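Local coordinates for ribosomal silencing factor RsfS (Chromobacterium violaceum, PDB 2ID1), which probably acts as a ribosomal silencing factor, binding ribosomal protein uL14 so that the two subunits cannot associate and translation is repressed, at residues A[7-12]-A[57-62]; A[12-17]-A[49-54]; A[20-25]-A[38-43]; A[74-79]-A[89-94]. All blocks are in the same frame, centred on the assembly; numbering follows the deposited sequence.

Contact 1: residues A[7-12]-A[57-62]; sequences SKLAIE and VKLKEA
K58 meets L9 and E12 at the start of this helix-helix contact, reaching across from helix 45-61 to helix 3-16. The two short axes approach to 9.3 Å with N-to-C directions 140° apart, a roughly antiparallel crossing whose backbones are too far apart to bond, so the side chains carry it. Along K58 the aliphatic stem does the packing: K58 CD comes to 3.5 Å from L9 CD1, and CB also lies against that methyl. The K58 chain then bends at chi2 (-74°) and at chi4, which carries NZ past the leucine towards acidic residues. There it forms a salt bridge with D16 one turn further along helix 3-16, and a second, long one to E12, with NZ 3.7 Å from E12 OE1. The extended E12 side chain meets the lysine at about a right angle.

L59 follows, turned to the buried side. Its CD2 methyl sits 3.9 Å from L9 CD1 and 4.4 Å from A10 CB; the A10 and L59 CA atoms are the nearest pair, 6.8 Å apart. Beyond the pair, L59 rests on V64.

The contact is thus graded: methyls of L9, A10 and L59 pack together, A10 also resting on I38 of the sheet, whereas the lysine ammonium is held mainly by D16, with E12 a second, long ion-pair partner, an arrangement that would be expected to favour its charged form.

Contact 2: residues A[12-17]-A[49-54]; sequences EALEDI and KALANS
L14 faces L51 and A13 faces S54 where the C-terminal part of helix 3-16 lies against helix 45-61: the CA atoms of L14 and L51 are 5.4 Å apart and those of A13 and S54 5.7 Å. The local axes come within 8.2 Å of each other, their directions 140° apart, so the helices run roughly antiparallel, with small residues, A13, A50 and S54, at the interface.

The one polar link across is from the S54 hydroxyl. With OG anti to the backbone N (chi1 -172°), S54 points out of its helix and donates to A13 O, at 3.0 Å from OG to O. The approach is from above the carbonyl plane, 38° out of it, and not along a lone pair. The same carbonyl also receives a weak bond from D16 N.

Around this bond the packing is apolar. I17, close to the end of helix 3-16, spreads its branches over the partner: CG1 lies 3.6 Å from S54 CB and CG2 lies 3.9 Å from A50 CB. L51 sends its CD2 methyl under the chain end, 3.7 Å from I17 CB, beside the backbone oxygens of L14 and I17; the latter oxygen also accepts a bond from Q47. L14 and L51 cross at about a right angle, with L14 CD2 4.2 Å from L51 CB.

Both leucines continue onto V89 of the sheet, and L14 also onto I22 and V87. Two helices packed side by side on one face of a mixed four-stranded sheet form the alpha/beta layer of this Iojap/RsfS-family domain, which belongs to the nucleotidyltransferase clan.

Contact 3: residues A[20-25]-A[38-43]; sequences KDIIEL and IVATGD
K20 pairs with T41, I23 with V39 and E24 with I38 in a beta hairpin of strands 22-26 and 36-41, whose short axes lie 4.7 Å apart at 168°, antiparallel. The register slips by one residue between K20 and I23, which defines a beta bulge at D21-I22. On one side of the bulge K20 N donates to T41 O and T41 N to K20 O, both donors in the carbonyl plane. On the other, I23 and V39 exchange the same two bonds, but I23 N stands above the V39 carbonyl plane, 42° out of it.

Followed outward, the K20 side chain begins with CB over T41, 3.7 Å from its backbone O and 4.0 Å from its CB. Beyond CG the chain is extended, and CD passes along the D43 carboxylate at 3.4 Å from OD1. CE stays beside OD2, and NZ ends 3.4 Å from D43 OD2, a salt bridge that as a hydrogen bond is weak. Lysine and aspartate side chains cross at about a right angle.

The two faces of the hairpin pack differently. I22 and I38 face helix 3-16, touching through their CG2 methyls, and both rest on L14 there. I23 and V39 lie side by side on the opposite face, against R95 and E101. The bulge itself is tied down by R95, which bonds D21 O and T41 OG1. On the helix 3-16 side of it, I22 CG1 sits 3.5 Å from A40 CB.

Contact 4: residues A[74-79]-A[89-94]; sequences SGEWVL and VMLPAV
The W77 indole has the selenium of M90, a selenomethionine, standing over one face: SE is 4.5 Å from the centroid of the five-membered ring and only 7° off its normal, a Met-aromatic contact at some distance. Two other rings meet the indole, that of Y98 with planes at about 50° and that of H88 at about 40°. V94 CG1 reaches the stem, 4.0 Å from W77 CB. M90 CG lies between its backbone N and carbonyl carbon (chi1 41°), from where the chain carries SE over the indole face.

Beneath these groups strands 77-82 and 85-90 form an antiparallel hairpin at the sheet edge. W77 and M90 form a non-hydrogen-bonded pair, with CA atoms 4.2 Å apart; V78 and V89 are hydrogen-bonded, V78 N to V89 O at 2.8 Å and V89 N to V78 O at 2.9 Å. Those two valines point to the other face and pack on V48 of helix 45-61.

Past the strand, L91 N donates to E76 O (2.9 Å) just where L91 takes the N-cap position of helix 92-98. V94 of that helix turns back, and V94 CG2 lies 3.7 Å from E76 O, while L91 CD1 lies 3.9 Å from E76 CB.

From the N terminus, helix 3-16 opens the two outer loops: contact 1 closes at residue 62 and contact 2 within it, both joining that helix to helix 45-61 and sharing E12. Innermost lies contact 3, the hairpin of strands 22-26 and 36-41. Contact 4 follows in series, closing the second hairpin after the other three are complete. The hairpins merge into one sheet because strands 36-41 and 85-90 are neighbours, M90 pairing with A40 and G42. L14 and L51 of contact 2 reach both hairpins, seating the helix pair on the sheet; contact 1 and contact 4 do not touch, their nearest atoms being about 8 Å apart.

Contact 1: residues A[7-12]-A[57-62]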
loop_
_atom_site.group_PDB
_atom_site.type_symbol
_atom_site.label_atom_id
_atom_site.label_comp_id
_atom_site.label_asym_id
_atom_site.label_seq_id
_atom_site.Cartn_x
_atom_site.Cartn_y
_atom_site.Cartn_z
ATOM N N SER A 7 -11.314 4.280 0.062
ATOM C CA SER A 7 -10.014 4.633 0.596
ATOM C C SER A 7 -9.942 4.332 2.076
ATOM O O SER A 7 -8.987 3.717 2.536
ATOM C CB SER A 7 -9.742 6.113 0.385
ATOM O OG SER A 7 -8.551 6.491 1.052
ATOM N N LYS A 8 -10.950 4.778 2.820
ATOM C CA LYS A 8 -11.000 4.563 4.267
ATOM C C LYS A 8 -11.180 3.089 4.619
ATOM O O LYS A 8 -10.807 2.641 5.705
ATOM C CB LYS A 8 -12.140 5.379 4.885
ATOM C CG LYS A 8 -12.352 5.103 6.380
ATOM C CD LYS A 8 -13.289 6.121 7.024
ATOM C CE LYS A 8 -12.726 7.542 6.929
ATOM N NZ LYS A 8 -11.393 7.674 7.573
ATOM N N LEU A 9 -11.771 2.352 3.686
ATOM C CA LEU A 9 -12.017 0.926 3.837
ATOM C C LEU A 9 -10.689 0.165 3.716
ATOM O O LEU A 9 -10.433 -0.791 4.454
ATOM C CB LEU A 9 -12.990 0.479 2.744
ATOM C CG LEU A 9 -13.889 -0.732 3.009
ATOM C CD1 LEU A 9 -13.041 -1.986 3.162
ATOM C CD2 LEU A 9 -14.714 -0.479 4.266
ATOM N N ALA A 10 -9.855 0.607 2.776
ATOM C CA ALA A 10 -8.546 0.013 2.527
ATOM C C ALA A 10 -7.599 0.343 3.668
ATOM O O ALA A 10 -6.753 -0.470 4.030
ATOM C CB ALA A 10 -7.980 0.534 1.216
ATOM N N ILE A 11 -7.744 1.538 4.232
ATOM C CA ILE A 11 -6.894 1.973 5.329
ATOM C C ILE A 11 -7.248 1.209 6.587
ATOM O O ILE A 11 -6.379 0.633 7.242
ATOM C CB ILE A 11 -7.038 3.488 5.574
ATOM C CG1 ILE A 11 -6.447 4.252 4.384
ATOM C CG2 ILE A 11 -6.358 3.891 6.869
ATOM C CD1 ILE A 11 -6.434 5.747 4.555
ATOM N N GLU A 12 -8.529 1.191 6.924
ATOM C CA GLU A 12 -8.988 0.477 8.109
ATOM C C GLU A 12 -8.480 -0.961 8.033
ATOM O O GLU A 12 -8.005 -1.516 9.030
ATOM C CB GLU A 12 -10.525 0.499 8.170
ATOM C CG GLU A 12 -11.129 -0.176 9.411
ATOM C CD GLU A 12 -12.661 -0.134 9.436
ATOM O OE1 GLU A 12 -13.288 -0.765 8.551
ATOM O OE2 GLU A 12 -13.230 0.528 10.342
ATOM N N VAL A 57 -9.473 -8.884 1.000
ATOM C CA VAL A 57 -10.662 -9.481 1.592
ATOM C C VAL A 57 -11.685 -8.460 2.077
ATOM O O VAL A 57 -12.888 -8.723 2.055
ATOM C CB VAL A 57 -10.303 -10.395 2.759
ATOM C CG1 VAL A 57 -11.560 -11.054 3.299
ATOM C CG2 VAL A 57 -9.318 -11.439 2.294
ATOM N N LYS A 58 -11.196 -7.302 2.508
ATOM C CA LYS A 58 -12.048 -6.229 3.007
ATOM C C LYS A 58 -12.786 -5.513 1.877
ATOM O O LYS A 58 -13.985 -5.245 1.981
ATOM C CB LYS A 58 -11.206 -5.219 3.793
ATOM C CG LYS A 58 -11.491 -5.183 5.286
ATOM C CD LYS A 58 -12.808 -4.494 5.584
ATOM C CE LYS A 58 -13.234 -4.735 7.022
ATOM N NZ LYS A 58 -12.209 -4.264 7.992
ATOM N N LEU A 59 -12.066 -5.201 0.802
ATOM C CA LEU A 59 -12.668 -4.528 -0.339
ATOM C C LEU A 59 -13.609 -5.459 -1.099
ATOM O O LEU A 59 -14.498 -4.997 -1.806
ATOM C CB LEU A 59 -11.591 -4.017 -1.295
ATOM C CG LEU A 59 -10.644 -2.962 -0.747
ATOM C CD1 LEU A 59 -9.613 -2.629 -1.796
ATOM C CD2 LEU A 59 -11.420 -1.730 -0.351
ATOM N N LYS A 60 -13.414 -6.766 -0.973
ATOM C CA LYS A 60 -14.289 -7.701 -1.666
ATOM C C LYS A 60 -15.625 -7.866 -0.936
ATOM O O LYS A 60 -16.675 -7.865 -1.573
ATOM C CB LYS A 60 -13.628 -9.076 -1.831
ATOM C CG LYS A 60 -12.489 -9.120 -2.841
ATOM C CD LYS A 60 -11.817 -10.503 -2.900
ATOM C CE LYS A 60 -10.596 -10.459 -3.831
ATOM N NZ LYS A 60 -9.724 -11.667 -3.822
ATOM N N GLU A 61 -15.600 -8.007 0.389
ATOM C CA GLU A 61 -16.845 -8.169 1.136
ATOM C C GLU A 61 -17.679 -6.892 1.069
ATOM O O GLU A 61 -18.836 -6.881 1.473
ATOM C CB GLU A 61 -16.571 -8.533 2.606
ATOM C CG GLU A 61 -15.680 -9.776 2.815
ATOM C CD GLU A 61 -15.663 -10.305 4.269
ATOM O OE1 GLU A 61 -15.470 -9.503 5.220
ATOM O OE2 GLU A 61 -15.828 -11.538 4.454
ATOM N N ALA A 62 -17.090 -5.821 0.549
ATOM C CA ALA A 62 -17.785 -4.543 0.431
ATOM C C ALA A 62 -18.227 -4.306 -1.013
ATOM O O ALA A 62 -18.734 -3.232 -1.367
ATOM C CB ALA A 62 -16.879 -3.407 0.901
#

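Contact 2: residues A[12-17]-A[49-54]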
loop_
_atom_site.group_PDB
_atom_site.type_symbol
_atom_site.label_atom_id
_atom_site.label_comp_id
_atom_site.label_asym_id
_atom_site.label_seq_id
_atom_site.Cartn_x
_atom_site.Cartn_y
_atom_site.Cartn_z
ATOM N N GLU A 12 -8.529 1.191 6.924
ATOM C CA GLU A 12 -8.988 0.477 8.109
ATOM C C GLU A 12 -8.480 -0.961 8.033
ATOM O O GLU A 12 -8.005 -1.516 9.030
ATOM C CB GLU A 12 -10.525 0.499 8.170
ATOM C CG GLU A 12 -11.129 -0.176 9.411
ATOM C CD GLU A 12 -12.661 -0.134 9.436
ATOM O OE1 GLU A 12 -13.288 -0.765 8.551
ATOM O OE2 GLU A 12 -13.230 0.528 10.342
ATOM N N ALA A 13 -8.575 -1.550 6.839
ATOM C CA ALA A 13 -8.128 -2.925 6.596
ATOM C C ALA A 13 -6.645 -3.096 6.918
ATOM O O ALA A 13 -6.234 -4.109 7.473
ATOM C CB ALA A 13 -8.387 -3.303 5.146
ATOM N N LEU A 14 -5.848 -2.101 6.552
ATOM C CA LEU A 14 -4.430 -2.135 6.829
ATOM C C LEU A 14 -4.227 -2.015 8.338
ATOM O O LEU A 14 -3.243 -2.514 8.882
ATOM C CB LEU A 14 -3.737 -0.985 6.103
ATOM C CG LEU A 14 -3.710 -1.088 4.576
ATOM C CD1 LEU A 14 -3.580 0.277 3.954
ATOM C CD2 LEU A 14 -2.559 -1.985 4.149
ATOM N N GLU A 15 -5.162 -1.353 9.017
ATOM C CA GLU A 15 -5.067 -1.190 10.465
ATOM C C GLU A 15 -5.483 -2.457 11.219
ATOM O O GLU A 15 -5.091 -2.660 12.361
ATOM C CB GLU A 15 -5.935 -0.020 10.941
ATOM C CG GLU A 15 -5.566 1.342 10.378
ATOM C CD GLU A 15 -6.189 2.491 11.182
ATOM O OE1 GLU A 15 -6.085 3.672 10.754
ATOM O OE2 GLU A 15 -6.778 2.209 12.252
ATOM N N ASP A 16 -6.288 -3.301 10.592
ATOM C CA ASP A 16 -6.708 -4.524 11.255
ATOM C C ASP A 16 -5.511 -5.429 11.511
ATOM O O ASP A 16 -5.546 -6.239 12.430
ATOM C CB ASP A 16 -7.749 -5.283 10.426
ATOM C CG ASP A 16 -8.959 -4.430 10.067
ATOM O OD1 ASP A 16 -9.408 -3.619 10.920
ATOM O OD2 ASP A 16 -9.472 -4.593 8.930
ATOM N N ILE A 17 -4.464 -5.311 10.695
ATOM C CA ILE A 17 -3.264 -6.127 10.881
ATOM C C ILE A 17 -2.092 -5.223 11.277
ATOM O O ILE A 17 -0.987 -5.381 10.789
ATOM C CB ILE A 17 -2.876 -6.927 9.591
ATOM C CG1 ILE A 17 -4.128 -7.454 8.875
ATOM C CG2 ILE A 17 -1.977 -8.106 9.961
ATOM C CD1 ILE A 17 -4.994 -8.396 9.698
ATOM N N LYS A 49 2.238 -9.623 3.569
ATOM C CA LYS A 49 1.282 -10.426 2.838
ATOM C C LYS A 49 -0.070 -10.443 3.531
ATOM O O LYS A 49 -1.103 -10.540 2.873
ATOM C CB LYS A 49 1.825 -11.841 2.674
ATOM C CG LYS A 49 2.951 -11.930 1.648
ATOM C CD LYS A 49 3.868 -13.147 1.863
ATOM C CE LYS A 49 3.193 -14.465 1.514
ATOM N NZ LYS A 49 4.125 -15.574 1.853
ATOM N N ALA A 50 -0.065 -10.341 4.858
ATOM C CA ALA A 50 -1.307 -10.325 5.631
ATOM C C ALA A 50 -2.017 -8.991 5.411
ATOM O O ALA A 50 -3.234 -8.938 5.275
ATOM C CB ALA A 50 -1.008 -10.522 7.114
ATOM N N LEU A 51 -1.243 -7.914 5.388
ATOM C CA LEU A 51 -1.794 -6.589 5.159
ATOM C C LEU A 51 -2.381 -6.583 3.742
ATOM O O LEU A 51 -3.494 -6.099 3.526
ATOM C CB LEU A 51 -0.697 -5.519 5.297
ATOM C CG LEU A 51 -0.098 -5.256 6.692
ATOM C CD1 LEU A 51 1.235 -4.550 6.555
ATOM C CD2 LEU A 51 -1.066 -4.434 7.539
ATOM N N ALA A 52 -1.637 -7.141 2.785
ATOM C CA ALA A 52 -2.093 -7.217 1.406
ATOM C C ALA A 52 -3.372 -8.047 1.344
ATOM O O ALA A 52 -4.324 -7.668 0.673
ATOM C CB ALA A 52 -1.033 -7.842 0.538
ATOM N N ASN A 53 -3.408 -9.175 2.045
ATOM C CA ASN A 53 -4.598 -10.004 2.017
ATOM C C ASN A 53 -5.768 -9.303 2.657
ATOM O O ASN A 53 -6.870 -9.298 2.114
ATOM C CB ASN A 53 -4.375 -11.339 2.728
ATOM C CG ASN A 53 -3.614 -12.356 1.866
ATOM O OD1 ASN A 53 -3.794 -12.418 0.639
ATOM N ND2 ASN A 53 -2.780 -13.171 2.512
ATOM N N SER A 54 -5.540 -8.709 3.819
ATOM C CA SER A 54 -6.611 -8.000 4.518
ATOM C C SER A 54 -7.245 -6.940 3.609
ATOM O O SER A 54 -8.464 -6.795 3.572
ATOM C CB SER A 54 -6.068 -7.348 5.788
ATOM O OG SER A 54 -7.124 -6.810 6.554
#

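Contact 3: residues A[20-25]-A[38-43]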
loop_
_atom_site.group_PDB
_atom_site.type_symbol
_atom_site.label_atom_id
_atom_site.label_comp_id
_atom_site.label_asym_id
_atom_site.label_seq_id
_atom_site.Cartn_x
_atom_site.Cartn_y
_atom_site.Cartn_z
ATOM N N LYS A 20 2.101 -0.336 9.712
ATOM C CA LYS A 20 2.930 0.774 10.142
ATOM C C LYS A 20 3.023 1.906 9.122
ATOM O O LYS A 20 2.997 1.671 7.911
ATOM C CB LYS A 20 4.335 0.270 10.474
ATOM C CG LYS A 20 4.517 -0.128 11.917
ATOM C CD LYS A 20 5.925 -0.625 12.169
ATOM C CE LYS A 20 6.241 -0.625 13.662
ATOM N NZ LYS A 20 7.552 -1.265 13.981
ATOM N N ASP A 21 3.129 3.134 9.630
ATOM C CA ASP A 21 3.256 4.330 8.804
ATOM C C ASP A 21 2.339 4.358 7.591
ATOM O O ASP A 21 2.803 4.572 6.461
ATOM C CB ASP A 21 4.705 4.497 8.328
ATOM C CG ASP A 21 5.657 4.869 9.454
ATOM O OD1 ASP A 21 5.455 5.941 10.063
ATOM O OD2 ASP A 21 6.612 4.097 9.722
ATOM N N ILE A 22 1.046 4.157 7.826
ATOM C CA ILE A 22 0.064 4.166 6.744
ATOM C C ILE A 22 -0.202 5.600 6.256
ATOM O O ILE A 22 -0.486 6.490 7.054
ATOM C CB ILE A 22 -1.256 3.537 7.208
ATOM C CG1 ILE A 22 -1.006 2.113 7.701
ATOM C CG2 ILE A 22 -2.253 3.529 6.067
ATOM C CD1 ILE A 22 -2.238 1.423 8.240
ATOM N N ILE A 23 -0.109 5.816 4.947
ATOM C CA ILE A 23 -0.334 7.145 4.398
ATOM C C ILE A 23 -1.241 7.129 3.176
ATOM O O ILE A 23 -1.314 6.130 2.460
ATOM C CB ILE A 23 0.978 7.809 3.990
ATOM C CG1 ILE A 23 1.463 7.228 2.661
ATOM C CG2 ILE A 23 2.021 7.577 5.073
ATOM C CD1 ILE A 23 2.634 7.965 2.080
ATOM N N GLU A 24 -1.914 8.252 2.936
ATOM C CA GLU A 24 -2.827 8.375 1.811
ATOM C C GLU A 24 -2.478 9.611 0.988
ATOM O O GLU A 24 -2.494 10.719 1.509
ATOM C CB GLU A 24 -4.267 8.483 2.323
ATOM C CG GLU A 24 -5.324 8.182 1.269
ATOM C CD GLU A 24 -6.729 8.566 1.707
ATOM O OE1 GLU A 24 -7.151 8.181 2.822
ATOM O OE2 GLU A 24 -7.422 9.255 0.931
ATOM N N LEU A 25 -2.153 9.421 -0.290
ATOM C CA LEU A 25 -1.812 10.541 -1.173
ATOM C C LEU A 25 -2.876 10.769 -2.239
ATOM O O LEU A 25 -3.464 9.823 -2.758
ATOM C CB LEU A 25 -0.464 10.314 -1.859
ATOM C CG LEU A 25 0.773 10.405 -0.965
ATOM C CD1 LEU A 25 2.013 10.129 -1.799
ATOM C CD2 LEU A 25 0.860 11.782 -0.316
ATOM N N ILE A 38 -2.293 4.599 -1.378
ATOM C CA ILE A 38 -2.000 4.338 0.024
ATOM C C ILE A 38 -0.725 3.515 0.138
ATOM O O ILE A 38 -0.528 2.560 -0.607
ATOM C CB ILE A 38 -3.148 3.565 0.685
ATOM C CG1 ILE A 38 -4.451 4.338 0.516
ATOM C CG2 ILE A 38 -2.840 3.331 2.150
ATOM C CD1 ILE A 38 -5.653 3.602 1.019
ATOM N N VAL A 39 0.138 3.882 1.074
ATOM C CA VAL A 39 1.382 3.158 1.262
ATOM C C VAL A 39 1.537 2.798 2.732
ATOM O O VAL A 39 1.691 3.686 3.568
ATOM C CB VAL A 39 2.595 4.011 0.856
ATOM C CG1 VAL A 39 3.880 3.260 1.155
ATOM C CG2 VAL A 39 2.509 4.390 -0.613
ATOM N N ALA A 40 1.485 1.510 3.060
ATOM C CA ALA A 40 1.647 1.096 4.450
ATOM C C ALA A 40 2.847 0.172 4.552
ATOM O O ALA A 40 3.242 -0.461 3.573
ATOM C CB ALA A 40 0.382 0.405 4.957
ATOM N N THR A 41 3.423 0.097 5.746
ATOM C CA THR A 41 4.605 -0.733 5.984
ATOM C C THR A 41 4.357 -2.018 6.768
ATOM O O THR A 41 3.599 -2.028 7.729
ATOM C CB THR A 41 5.673 0.064 6.747
ATOM O OG1 THR A 41 6.007 1.245 6.007
ATOM C CG2 THR A 41 6.929 -0.770 6.946
ATOM N N GLY A 42 5.009 -3.093 6.350
ATOM C CA GLY A 42 4.877 -4.353 7.055
ATOM C C GLY A 42 6.254 -4.778 7.528
ATOM O O GLY A 42 7.191 -4.802 6.723
ATOM N N ASP A 43 6.396 -5.109 8.810
ATOM C CA ASP A 43 7.698 -5.504 9.342
ATOM C C ASP A 43 8.247 -6.850 8.858
ATOM O O ASP A 43 9.406 -7.161 9.101
ATOM C CB ASP A 43 7.669 -5.491 10.873
ATOM C CG ASP A 43 7.346 -4.116 11.446
ATOM O OD1 ASP A 43 7.977 -3.118 11.019
ATOM O OD2 ASP A 43 6.464 -4.035 12.337
#

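Contact 4: residues A[74-79]-A[89-94]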
loop_
_atom_site.group_PDB
_atom_site.type_symbol
_atom_site.label_atom_id
_atom_site.label_comp_id
_atom_site.label_asym_id
_atom_site.label_seq_id
_atom_site.Cartn_x
_atom_site.Cartn_y
_atom_site.Cartn_z
ATOM N N SER A 74 6.705 -12.895 -2.868
ATOM C CA SER A 74 7.881 -12.600 -2.045
ATOM C C SER A 74 7.535 -11.817 -0.777
ATOM O O SER A 74 8.219 -11.937 0.242
ATOM C CB SER A 74 8.880 -11.785 -2.847
ATOM O OG SER A 74 8.417 -10.443 -2.957
ATOM N N GLY A 75 6.492 -10.993 -0.857
ATOM C CA GLY A 75 6.072 -10.212 0.294
ATOM C C GLY A 75 7.014 -9.069 0.625
ATOM O O GLY A 75 7.214 -8.716 1.788
ATOM N N GLU A 76 7.591 -8.476 -0.407
ATOM C CA GLU A 76 8.520 -7.385 -0.195
ATOM C C GLU A 76 7.873 -6.073 -0.604
ATOM O O GLU A 76 8.012 -5.050 0.073
ATOM C CB GLU A 76 9.787 -7.654 -0.997
ATOM C CG GLU A 76 10.266 -9.091 -0.835
ATOM C CD GLU A 76 11.588 -9.333 -1.501
ATOM O OE1 GLU A 76 11.690 -9.051 -2.716
ATOM O OE2 GLU A 76 12.526 -9.809 -0.821
ATOM N N TRP A 77 7.139 -6.127 -1.703
ATOM C CA TRP A 77 6.448 -4.969 -2.232
ATOM C C TRP A 77 5.225 -5.490 -2.952
ATOM O O TRP A 77 5.306 -5.893 -4.111
ATOM C CB TRP A 77 7.355 -4.209 -3.204
ATOM C CG TRP A 77 6.688 -3.097 -3.927
ATOM C CD1 TRP A 77 5.372 -2.729 -3.852
ATOM C CD2 TRP A 77 7.291 -2.219 -4.875
ATOM N NE1 TRP A 77 5.116 -1.676 -4.699
ATOM C CE2 TRP A 77 6.275 -1.335 -5.342
ATOM C CE3 TRP A 77 8.593 -2.081 -5.382
ATOM C CZ2 TRP A 77 6.513 -0.337 -6.286
ATOM C CZ3 TRP A 77 8.838 -1.085 -6.329
ATOM C CH2 TRP A 77 7.797 -0.221 -6.769
ATOM N N VAL A 78 4.100 -5.494 -2.245
ATOM C CA VAL A 78 2.830 -5.960 -2.791
ATOM C C VAL A 78 1.980 -4.759 -3.192
ATOM O O VAL A 78 1.844 -3.800 -2.431
ATOM C CB VAL A 78 2.043 -6.793 -1.750
ATOM C CG1 VAL A 78 0.723 -7.290 -2.355
ATOM C CG2 VAL A 78 2.891 -7.965 -1.272
ATOM N N LEU A 79 1.407 -4.829 -4.390
ATOM C CA LEU A 79 0.569 -3.757 -4.928
ATOM C C LEU A 79 -0.842 -4.234 -5.201
ATOM O O LEU A 79 -1.064 -5.001 -6.124
ATOM C CB LEU A 79 1.149 -3.249 -6.242
ATOM C CG LEU A 79 0.174 -2.424 -7.078
ATOM C CD1 LEU A 79 0.347 -0.970 -6.759
ATOM C CD2 LEU A 79 0.440 -2.655 -8.565
ATOM N N VAL A 89 1.779 -2.088 -0.067
ATOM C CA VAL A 89 2.227 -2.641 1.205
ATOM C C VAL A 89 3.651 -3.088 0.937
ATOM O O VAL A 89 3.885 -3.904 0.045
ATOM C CB VAL A 89 1.381 -3.834 1.612
ATOM C CG1 VAL A 89 1.804 -4.320 2.974
ATOM C CG2 VAL A 89 -0.077 -3.448 1.610
HETATM N N MSE A 90 4.608 -2.542 1.682
HETATM C CA MSE A 90 5.998 -2.904 1.453
HETATM C C MSE A 90 6.880 -2.911 2.702
HETATM O O MSE A 90 6.561 -2.278 3.705
HETATM C CB MSE A 90 6.573 -1.980 0.390
HETATM C CG MSE A 90 6.151 -0.522 0.535
HETATM SE SE MSE A 90 6.650 0.614 -1.006
HETATM C CE MSE A 90 4.985 1.603 -1.184
ATOM N N LEU A 91 7.974 -3.667 2.651
ATOM C CA LEU A 91 8.909 -3.741 3.774
ATOM C C LEU A 91 9.591 -2.399 3.967
ATOM O O LEU A 91 9.869 -1.689 3.000
ATOM C CB LEU A 91 9.972 -4.775 3.497
ATOM C CG LEU A 91 9.536 -6.223 3.602
ATOM C CD1 LEU A 91 10.485 -7.089 2.807
ATOM C CD2 LEU A 91 9.509 -6.630 5.056
ATOM N N PRO A 92 9.922 -2.055 5.218
ATOM C CA PRO A 92 10.578 -0.782 5.543
ATOM C C PRO A 92 11.769 -0.440 4.639
ATOM O O PRO A 92 11.847 0.671 4.091
ATOM C CB PRO A 92 10.984 -0.965 7.005
ATOM C CG PRO A 92 11.187 -2.449 7.114
ATOM C CD PRO A 92 10.012 -2.987 6.354
ATOM N N ALA A 93 12.691 -1.397 4.485
ATOM C CA ALA A 93 13.875 -1.216 3.631
ATOM C C ALA A 93 13.465 -1.019 2.171
ATOM O O ALA A 93 14.125 -0.295 1.428
ATOM C CB ALA A 93 14.805 -2.423 3.751
ATOM N N VAL A 94 12.378 -1.669 1.767
ATOM C CA VAL A 94 11.900 -1.541 0.407
ATOM C C VAL A 94 11.257 -0.180 0.202
ATOM O O VAL A 94 11.590 0.533 -0.747
ATOM C CB VAL A 94 10.890 -2.637 0.056
ATOM C CG1 VAL A 94 10.396 -2.456 -1.378
ATOM C CG2 VAL A 94 11.547 -3.994 0.214
#